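Tyrosine-protein phosphatase non-receptor type 18 (Homo sapiens, PDB 2OC3) dephosphorylates phosphotyrosine on proteins, including autophosphorylated tyrosine kinases overexpressed in tumours, through the tyrosine phosphatase catalytic domain that makes up this chain. Local coordinates at residues G48-V53 with L70-T75; N92-R97 with K273-A278; D209-M214 with Y289-Q294. All blocks are in the same frame, centred on the assembly; numbering follows the deposited sequence. Where two conformers were deposited one is given.

Overall arrangement
From the N terminus, the chain leaves helix 29-47 and interaction 1 closes a short loop of 16 residues, carrying helix 53-56, before strand 76-78 begins. Interaction 2 opens later, at strand 93-97, outermost in the main mixed sheet, and closes 175 residues on, after helix 264-272. Interaction 3 opens inside that span, on helix 209-222, and closes beyond it on helix 282-296, so 2 and 3 cross, while 1 precedes both in series. Interactions 1 and 2 touch: T75 OG1 meets N94 ND2 and the backbone oxygen of Q274. Interaction 3 lies on the other side of the chain's centre from interaction 1, their centres about 30 Å apart.

Interaction 1: residues G48-V53 with L70-T75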
loop_
_atom_site.group_PDB
_atom_site.type_symbol
_atom_site.label_atom_id
_atom_site.label_comp_id
_atom_site.label_asym_id
_atom_site.label_seq_id
_atom_site.Cartn_x
_atom_site.Cartn_y
_atom_site.Cartn_z
ATOM N N GLY A 48 -0.244 -22.060 -9.626
ATOM C CA GLY A 48 -0.179 -20.939 -10.557
ATOM C C GLY A 48 1.243 -20.474 -10.829
ATOM O O GLY A 48 2.205 -21.013 -10.322
ATOM N N VAL A 49 1.331 -19.431 -11.649
ATOM C CA VAL A 49 2.635 -18.828 -11.949
ATOM C C VAL A 49 2.949 -17.911 -10.765
ATOM O O VAL A 49 2.454 -16.772 -10.674
ATOM C CB VAL A 49 2.623 -18.095 -13.279
ATOM C CG1 VAL A 49 4.014 -17.482 -13.585
ATOM C CG2 VAL A 49 2.164 -19.061 -14.431
ATOM N N CYS A 50 3.758 -18.421 -9.848
ATOM C CA CYS A 50 4.001 -17.782 -8.569
ATOM C C CYS A 50 5.339 -18.209 -8.051
ATOM O O CYS A 50 5.599 -19.413 -7.837
ATOM C CB CYS A 50 2.916 -18.142 -7.582
ATOM S SG CYS A 50 3.194 -17.415 -5.942
ATOM N N SER A 51 6.267 -17.253 -7.950
ATOM C CA SER A 51 7.600 -17.548 -7.414
ATOM C C SER A 51 8.199 -16.369 -6.645
ATOM O O SER A 51 7.689 -15.263 -6.721
ATOM C CB SER A 51 8.545 -17.985 -8.544
ATOM O OG SER A 51 8.700 -17.004 -9.549
ATOM N N THR A 52 9.230 -16.652 -5.856
ATOM C CA THR A 52 9.871 -15.671 -4.987
ATOM C C THR A 52 11.415 -15.777 -5.111
ATOM O O THR A 52 12.150 -15.647 -4.101
ATOM C CB THR A 52 9.395 -15.839 -3.528
ATOM O OG1 THR A 52 9.654 -17.190 -3.096
ATOM C CG2 THR A 52 7.903 -15.555 -3.408
ATOM N N VAL A 53 11.891 -15.964 -6.343
ATOM C CA VAL A 53 13.318 -16.188 -6.642
ATOM C C VAL A 53 14.130 -14.938 -6.240
ATOM O O VAL A 53 15.139 -15.035 -5.524
ATOM C CB VAL A 53 13.500 -16.476 -8.169
ATOM C CG1 VAL A 53 14.976 -16.472 -8.597
ATOM C CG2 VAL A 53 12.830 -17.799 -8.542
ATOM N N LEU A 70 7.870 -12.300 0.973
ATOM C CA LEU A 70 8.699 -12.054 -0.201
ATOM C C LEU A 70 7.829 -11.631 -1.371
ATOM O O LEU A 70 6.786 -12.230 -1.588
ATOM C CB LEU A 70 9.426 -13.348 -0.574
ATOM C CG LEU A 70 10.331 -13.962 0.509
ATOM C CD1 LEU A 70 10.860 -15.336 0.043
ATOM C CD2 LEU A 70 11.421 -13.021 0.878
ATOM N N PRO A 71 8.281 -10.671 -2.161
ATOM C CA PRO A 71 7.450 -10.208 -3.259
ATOM C C PRO A 71 7.385 -11.278 -4.343
ATOM O O PRO A 71 8.374 -11.938 -4.656
ATOM C CB PRO A 71 8.229 -8.974 -3.773
ATOM C CG PRO A 71 9.649 -9.299 -3.487
ATOM C CD PRO A 71 9.595 -9.995 -2.155
ATOM N N TYR A 72 6.232 -11.433 -4.961
ATOM C CA TYR A 72 6.146 -12.402 -6.059
ATOM C C TYR A 72 6.927 -11.846 -7.223
ATOM O O TYR A 72 6.835 -10.670 -7.551
ATOM C CB TYR A 72 4.703 -12.566 -6.498
ATOM C CG TYR A 72 3.794 -13.136 -5.409
ATOM C CD1 TYR A 72 4.252 -14.177 -4.612
ATOM C CD2 TYR A 72 2.490 -12.664 -5.199
ATOM C CE1 TYR A 72 3.460 -14.751 -3.634
ATOM C CE2 TYR A 72 1.681 -13.266 -4.190
ATOM C CZ TYR A 72 2.197 -14.309 -3.443
ATOM O OH TYR A 72 1.480 -14.940 -2.392
ATOM N N ASP A 73 7.733 -12.681 -7.855
ATOM C CA ASP A 73 8.508 -12.230 -9.019
ATOM C C ASP A 73 7.643 -11.654 -10.128
ATOM O O ASP A 73 8.088 -10.799 -10.878
ATOM C CB ASP A 73 9.264 -13.427 -9.613
ATOM C CG ASP A 73 10.320 -14.020 -8.663
ATOM O OD1 ASP A 73 11.117 -13.236 -8.078
ATOM O OD2 ASP A 73 10.386 -15.272 -8.512
ATOM N N GLN A 74 6.446 -12.193 -10.290
ATOM C CA GLN A 74 5.612 -11.888 -11.453
ATOM C C GLN A 74 5.181 -10.422 -11.559
ATOM O O GLN A 74 4.858 -9.934 -12.645
ATOM C CB GLN A 74 4.382 -12.781 -11.450
ATOM C CG GLN A 74 4.664 -14.254 -11.721
ATOM C CD GLN A 74 5.466 -14.945 -10.676
ATOM O OE1 GLN A 74 5.337 -14.712 -9.465
ATOM N NE2 GLN A 74 6.328 -15.903 -11.150
ATOM N N THR A 75 5.112 -9.748 -10.415
ATOM C CA THR A 75 4.592 -8.393 -10.302
ATOM C C THR A 75 5.596 -7.522 -9.503
ATOM O O THR A 75 5.245 -6.407 -9.122
ATOM C CB THR A 75 3.253 -8.400 -9.545
ATOM O OG1 THR A 75 3.471 -9.003 -8.266
ATOM C CG2 THR A 75 2.149 -9.132 -10.330
#
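This is a polar contact at the surface between two loops, carried by S51 against D73 and Q74; it joins the chain leaving helix 29-47 to the approach to strand 76-78 in the phosphatase domain. S51 is gripped through all its polar atoms. Its carbonyl O accepts D73 N at 2.8 Å, while S51 N donates to Q74 OE1 at 3.1 Å. S51 OG sits between its backbone N and carbonyl carbon (chi1 60°), which turns it to D73 and Q74: it donates to D73 OD2 at 2.6 Å, on the anti lone pair, and accepts Q74 NE2 at 3.1 Å. The syn lone pair of D73 OD2 takes V53 N at 2.7 Å, bent to 156°, and D73 OD1 binds A54 N, so the carboxylate receives N-H groups near the start of helix 53-56. Beside this network C50 SG lies obliquely off the Y72 ring, 4.0 Å from its centroid, a sulfur-aromatic contact; W44 meets that ring edge-to-face. Were D73 replaced by an alanine, S51 OG and V53 N would probably lose the acceptor they share, and A54 N its partner. The two donors to D73 OD2, and A54 N on D73 OD1, are likely to favour the ionised carboxylate.

Interaction 2: residues N92-R97 with K273-A278; sequences NGNFIR and KQRPAA
R275 reaches N92 and N94 with its guanidinium, while Q274 meets the chain farther along, at R97. End-on, R275 NH1 and NH2 both donate to N92 OD1, at 2.9 and 3.0 Å, and that oxygen lies in the guanidinium plane although the two flat groups are turned 76° apart. The second N-H of NH1 goes to N94 OD1 at 2.8 Å, again in plane. A bend at chi2 (72°) in R275 swings the group along the strand to reach both asparagines. The other N-H of R275 NH2 goes to A235 O and that of NE to G236 O, so each of the five N-H groups has an acceptor.

Strand 93-97 is the outermost strand of the main mixed sheet in the protein tyrosine phosphatase fold, and A235 and G236 belong to the loop after C233, the predicted phosphocysteine nucleophile. R275 thus ties that phosphate-binding loop to strand 93-97, consistent with a second-shell role in shaping it.

The amide nitrogens are also occupied: N92 ND2 binds V69 O and N64 OD1, and N94 ND2 binds T75 OG1, which also bonds to Q274 O. The side chain of Q274, extended beyond CG, carries its amide to the strand backbone. There Q274 OE1 accepts R97 N at 2.9 Å, almost straight at 172°, and also a water that donates to F95 O. Q274 NE2 donates to K270 O and to a second water, 2.9 Å away, which in turn donates to R97 O. In one conformer the R97 guanidinium lies nearly parallel over the Q274 amide; as R97 was modelled in two, this stack is doubtful. Between the two polar ends, I96 CD1 rests on R275 CB at 4.0 Å.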
loop_
_atom_site.group_PDB
_atom_site.type_symbol
_atom_site.label_atom_id
_atom_site.label_comp_id
_atom_site.label_asym_id
_atom_site.label_seq_id
_atom_site.Cartn_x
_atom_site.Cartn_y
_atom_site.Cartn_z
ATOM N N ASN A 92 11.467 -4.941 -1.742
ATOM C CA ASN A 92 10.324 -5.740 -1.347
ATOM C C ASN A 92 9.054 -4.952 -1.613
ATOM O O ASN A 92 8.582 -4.177 -0.771
ATOM C CB ASN A 92 10.422 -6.217 0.105
ATOM C CG ASN A 92 9.414 -7.288 0.422
ATOM O OD1 ASN A 92 8.258 -7.177 0.052
ATOM N ND2 ASN A 92 9.854 -8.328 1.142
ATOM N N GLY A 93 8.536 -5.099 -2.831
ATOM C CA GLY A 93 7.340 -4.392 -3.257
ATOM C C GLY A 93 6.820 -4.974 -4.547
ATOM O O GLY A 93 7.559 -5.582 -5.331
ATOM N N ASN A 94 5.515 -4.797 -4.753
ATOM C CA ASN A 94 4.814 -5.322 -5.931
ATOM C C ASN A 94 3.862 -4.278 -6.489
ATOM O O ASN A 94 3.245 -3.522 -5.739
ATOM C CB ASN A 94 3.988 -6.572 -5.608
ATOM C CG ASN A 94 4.846 -7.731 -5.214
ATOM O OD1 ASN A 94 5.145 -7.931 -4.039
ATOM N ND2 ASN A 94 5.267 -8.520 -6.201
ATOM N N PHE A 95 3.714 -4.258 -7.811
ATOM C CA PHE A 95 2.663 -3.499 -8.447
ATOM C C PHE A 95 1.337 -4.204 -8.296
ATOM O O PHE A 95 1.280 -5.451 -8.370
ATOM C CB PHE A 95 2.969 -3.326 -9.938
ATOM C CG PHE A 95 4.073 -2.355 -10.225
ATOM C CD1 PHE A 95 3.863 -1.005 -10.091
ATOM C CD2 PHE A 95 5.335 -2.764 -10.664
ATOM C CE1 PHE A 95 4.854 -0.066 -10.390
ATOM C CE2 PHE A 95 6.351 -1.785 -10.941
ATOM C CZ PHE A 95 6.086 -0.481 -10.789
ATOM N N ILE A 96 0.272 -3.408 -8.174
ATOM C CA ILE A 96 -1.111 -3.856 -8.165
ATOM C C ILE A 96 -1.865 -3.050 -9.243
ATOM O O ILE A 96 -1.729 -1.830 -9.325
ATOM C CB ILE A 96 -1.786 -3.728 -6.803
ATOM C CG1 ILE A 96 -1.013 -4.548 -5.740
ATOM C CG2 ILE A 96 -3.254 -4.194 -6.897
ATOM C CD1 ILE A 96 -1.615 -4.449 -4.282
ATOM N N ARG A 97 -2.594 -3.778 -10.100
ATOM C CA ARG A 97 -3.393 -3.167 -11.160
ATOM C C ARG A 97 -4.633 -2.461 -10.609
ATOM O O ARG A 97 -5.248 -2.925 -9.655
ATOM C CB ARG A 97 -3.873 -4.256 -12.106
ATOM C CG ARG A 97 -2.782 -4.885 -12.911
ATOM C CD ARG A 97 -3.328 -5.911 -13.882
ATOM N NE ARG A 97 -3.668 -7.154 -13.202
ATOM C CZ ARG A 97 -2.816 -8.146 -12.931
ATOM N NH1 ARG A 97 -1.534 -8.068 -13.268
ATOM N NH2 ARG A 97 -3.253 -9.225 -12.304
ATOM N N LYS A 273 -3.081 -12.241 -5.659
ATOM C CA LYS A 273 -2.245 -12.803 -6.721
ATOM C C LYS A 273 -1.202 -11.803 -7.189
ATOM O O LYS A 273 -0.431 -12.122 -8.067
ATOM C CB LYS A 273 -3.100 -13.268 -7.900
ATOM C CG LYS A 273 -4.026 -14.396 -7.453
ATOM C CD LYS A 273 -4.889 -14.957 -8.569
ATOM C CE LYS A 273 -5.843 -16.024 -8.024
ATOM N NZ LYS A 273 -6.755 -16.505 -9.106
ATOM N N GLN A 274 -1.197 -10.591 -6.616
ATOM C CA GLN A 274 -0.264 -9.530 -6.997
ATOM C C GLN A 274 0.688 -9.065 -5.887
ATOM O O GLN A 274 1.851 -8.781 -6.118
ATOM C CB GLN A 274 -1.047 -8.328 -7.521
ATOM C CG GLN A 274 -1.830 -8.691 -8.807
ATOM C CD GLN A 274 -2.750 -7.566 -9.228
ATOM O OE1 GLN A 274 -2.313 -6.650 -9.890
ATOM N NE2 GLN A 274 -3.996 -7.627 -8.842
ATOM N N ARG A 275 0.184 -9.049 -4.642
ATOM C CA ARG A 275 0.982 -8.791 -3.438
ATOM C C ARG A 275 0.649 -9.862 -2.404
ATOM O O ARG A 275 -0.515 -10.111 -2.129
ATOM C CB ARG A 275 0.646 -7.420 -2.888
ATOM C CG ARG A 275 1.418 -7.009 -1.615
ATOM C CD ARG A 275 2.882 -6.693 -1.858
ATOM N NE ARG A 275 3.603 -6.522 -0.585
ATOM C CZ ARG A 275 4.927 -6.601 -0.448
ATOM N NH1 ARG A 275 5.730 -6.947 -1.441
ATOM N NH2 ARG A 275 5.475 -6.390 0.746
ATOM N N PRO A 276 1.665 -10.548 -1.860
ATOM C CA PRO A 276 1.410 -11.596 -0.886
ATOM C C PRO A 276 0.532 -11.110 0.280
ATOM O O PRO A 276 0.748 -10.014 0.772
ATOM C CB PRO A 276 2.808 -11.940 -0.353
ATOM C CG PRO A 276 3.753 -11.350 -1.250
ATOM C CD PRO A 276 3.098 -10.367 -2.137
ATOM N N ALA A 277 -0.446 -11.932 0.639
ATOM C CA ALA A 277 -1.284 -11.722 1.819
ATOM C C ALA A 277 -2.034 -10.407 1.833
ATOM O O ALA A 277 -2.394 -9.901 2.912
ATOM C CB ALA A 277 -0.440 -11.866 3.083
ATOM N N ALA A 278 -2.308 -9.847 0.638
ATOM C CA ALA A 278 -3.116 -8.617 0.558
ATOM C C ALA A 278 -4.477 -8.936 1.216
ATOM O O ALA A 278 -5.197 -9.821 0.795
ATOM C CB ALA A 278 -3.290 -8.163 -0.900
HETATM O O HOH W 1 0.293 -6.317 -10.908
HETATM O O HOH W 2 -6.008 -5.567 -9.173
#

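Interaction 3: residues D209-M214 with Y289-Q294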
loop_
_atom_site.group_PDB
_atom_site.type_symbol
_atom_site.label_atom_id
_atom_site.label_comp_id
_atom_site.label_asym_id
_atom_site.label_seq_id
_atom_site.Cartn_x
_atom_site.Cartn_y
_atom_site.Cartn_z
ATOM N N ASP A 209 -14.531 5.494 9.004
ATOM C CA ASP A 209 -14.643 6.869 8.551
ATOM C C ASP A 209 -13.311 7.530 8.260
ATOM O O ASP A 209 -13.140 8.180 7.269
ATOM C CB ASP A 209 -15.447 7.693 9.565
ATOM C CG ASP A 209 -16.871 7.183 9.711
ATOM O OD1 ASP A 209 -17.755 7.670 8.978
ATOM O OD2 ASP A 209 -17.094 6.286 10.556
ATOM N N HIS A 210 -12.375 7.403 9.186
ATOM C CA HIS A 210 -11.139 8.177 9.033
ATOM C C HIS A 210 -10.253 7.583 7.948
ATOM O O HIS A 210 -9.561 8.317 7.238
ATOM C CB HIS A 210 -10.463 8.380 10.393
ATOM C CG HIS A 210 -11.268 9.276 11.283
ATOM N ND1 HIS A 210 -11.091 9.353 12.647
ATOM C CD2 HIS A 210 -12.300 10.104 10.989
ATOM C CE1 HIS A 210 -11.977 10.199 13.156
ATOM N NE2 HIS A 210 -12.725 10.670 12.174
ATOM N N MET A 211 -10.274 6.273 7.797
ATOM C CA MET A 211 -9.572 5.656 6.667
ATOM C C MET A 211 -10.170 6.122 5.343
ATOM O O MET A 211 -9.442 6.400 4.378
ATOM C CB MET A 211 -9.625 4.135 6.734
ATOM C CG MET A 211 -8.939 3.468 5.550
ATOM S SD MET A 211 -9.098 1.650 5.589
ATOM C CE MET A 211 -10.862 1.446 5.473
ATOM N N LEU A 212 -11.512 6.195 5.256
ATOM C CA LEU A 212 -12.119 6.730 4.029
ATOM C C LEU A 212 -11.655 8.165 3.752
ATOM O O LEU A 212 -11.398 8.540 2.601
ATOM C CB LEU A 212 -13.653 6.693 4.124
ATOM C CG LEU A 212 -14.248 5.354 3.799
ATOM C CD1 LEU A 212 -15.737 5.349 4.163
ATOM C CD2 LEU A 212 -14.066 5.049 2.295
ATOM N N ALA A 213 -11.591 8.990 4.800
ATOM C CA ALA A 213 -11.098 10.369 4.703
ATOM C C ALA A 213 -9.675 10.381 4.132
ATOM O O ALA A 213 -9.315 11.212 3.313
ATOM C CB ALA A 213 -11.125 11.042 6.075
ATOM N N MET A 214 -8.865 9.418 4.570
ATOM C CA MET A 214 -7.473 9.299 4.084
ATOM C C MET A 214 -7.439 9.028 2.575
ATOM O O MET A 214 -6.648 9.630 1.857
ATOM C CB MET A 214 -6.766 8.205 4.878
ATOM C CG MET A 214 -5.318 8.035 4.553
ATOM S SD MET A 214 -4.701 6.461 5.269
ATOM C CE MET A 214 -2.906 6.666 5.108
ATOM N N TYR A 289 -15.473 -4.967 4.150
ATOM C CA TYR A 289 -16.901 -5.032 3.914
ATOM C C TYR A 289 -17.674 -3.878 4.520
ATOM O O TYR A 289 -18.499 -3.290 3.852
ATOM C CB TYR A 289 -17.508 -6.374 4.371
ATOM C CG TYR A 289 -17.798 -7.323 3.232
ATOM C CD1 TYR A 289 -16.838 -8.236 2.820
ATOM C CD2 TYR A 289 -19.002 -7.284 2.547
ATOM C CE1 TYR A 289 -17.068 -9.097 1.776
ATOM C CE2 TYR A 289 -19.263 -8.183 1.488
ATOM C CZ TYR A 289 -18.270 -9.079 1.112
ATOM O OH TYR A 289 -18.439 -9.974 0.078
ATOM N N HIS A 290 -17.362 -3.529 5.761
ATOM C CA HIS A 290 -18.005 -2.416 6.453
ATOM C C HIS A 290 -17.763 -1.105 5.685
ATOM O O HIS A 290 -18.686 -0.284 5.471
ATOM C CB HIS A 290 -17.424 -2.300 7.864
ATOM C CG HIS A 290 -18.121 -1.324 8.766
ATOM N ND1 HIS A 290 -19.178 -0.528 8.372
ATOM C CD2 HIS A 290 -17.887 -1.019 10.063
ATOM C CE1 HIS A 290 -19.572 0.213 9.394
ATOM N NE2 HIS A 290 -18.804 -0.063 10.432
ATOM N N THR A 291 -16.518 -0.914 5.246
ATOM C CA THR A 291 -16.100 0.286 4.532
ATOM C C THR A 291 -16.828 0.408 3.203
ATOM O O THR A 291 -17.331 1.492 2.857
ATOM C CB THR A 291 -14.571 0.306 4.296
ATOM O OG1 THR A 291 -13.881 0.134 5.551
ATOM C CG2 THR A 291 -14.141 1.610 3.660
ATOM N N VAL A 292 -16.892 -0.692 2.455
ATOM C CA VAL A 292 -17.534 -0.684 1.147
ATOM C C VAL A 292 -19.053 -0.451 1.289
ATOM O O VAL A 292 -19.615 0.347 0.537
ATOM C CB VAL A 292 -17.192 -1.976 0.360
ATOM C CG1 VAL A 292 -18.045 -2.094 -0.888
ATOM C CG2 VAL A 292 -15.678 -1.978 -0.000
ATOM N N ALA A 293 -19.685 -1.107 2.259
ATOM C CA ALA A 293 -21.122 -0.902 2.542
ATOM C C ALA A 293 -21.396 0.571 2.838
ATOM O O ALA A 293 -22.366 1.151 2.321
ATOM C CB ALA A 293 -21.574 -1.796 3.710
ATOM N N GLN A 294 -20.520 1.192 3.632
ATOM C CA GLN A 294 -20.668 2.606 3.971
ATOM C C GLN A 294 -20.523 3.496 2.737
ATOM O O GLN A 294 -21.302 4.445 2.544
ATOM C CB GLN A 294 -19.690 3.008 5.048
ATOM C CG GLN A 294 -19.618 4.481 5.238
ATOM C CD GLN A 294 -19.013 4.873 6.539
ATOM O OE1 GLN A 294 -19.021 4.098 7.505
ATOM N NE2 GLN A 294 -18.488 6.099 6.586
HETATM O O HOH W 3 -18.800 4.294 10.192
#
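L212 packs on T291 where helices 209-222 and 282-296 of the phosphatase fold meet; the axes of their segments 209-214 and 289-294 cross at -69° and come within 10.6 Å. The crossing is steep, and four side-chain pairs bridge it. L212 and T291 lie alongside, pointing opposite ways: L212 CD2 lies 3.7 Å from T291 CG2, the methyl that stands anti to its own backbone N. T291 OG1 (chi1 -54°) instead lies beside that nitrogen and is hydrogen-bonded within its helix to F287 O. Toward this hydroxyl comes the end of M211, whose chain runs extended and then bends at chi3, bringing CE to 3.3 Å from T291 OG1; M211 comes in roughly perpendicular to T291. M211 and L212 also lean on V246 of helix 238-254, so the crossing sits against a third helix.

Toward D209 and Q294 the contact turns polar. Q294 reaches over L212, its NE2 3.7 Å from L212 CD1, and ends at D209. Carboxylate and amide planes stand 51° apart, and Q294 NE2 donates to D209 OD1 at 3.0 Å from above the carboxylate plane, while D209 OD1 lies close to the plane of the Q294 amide. D209 OD2 bonds to S207 OG, which gives that carboxylate a second hold. A water completes the bridge, donating to D209 OD2 at 2.6 Å and to Q294 OE1 at 2.7 Å.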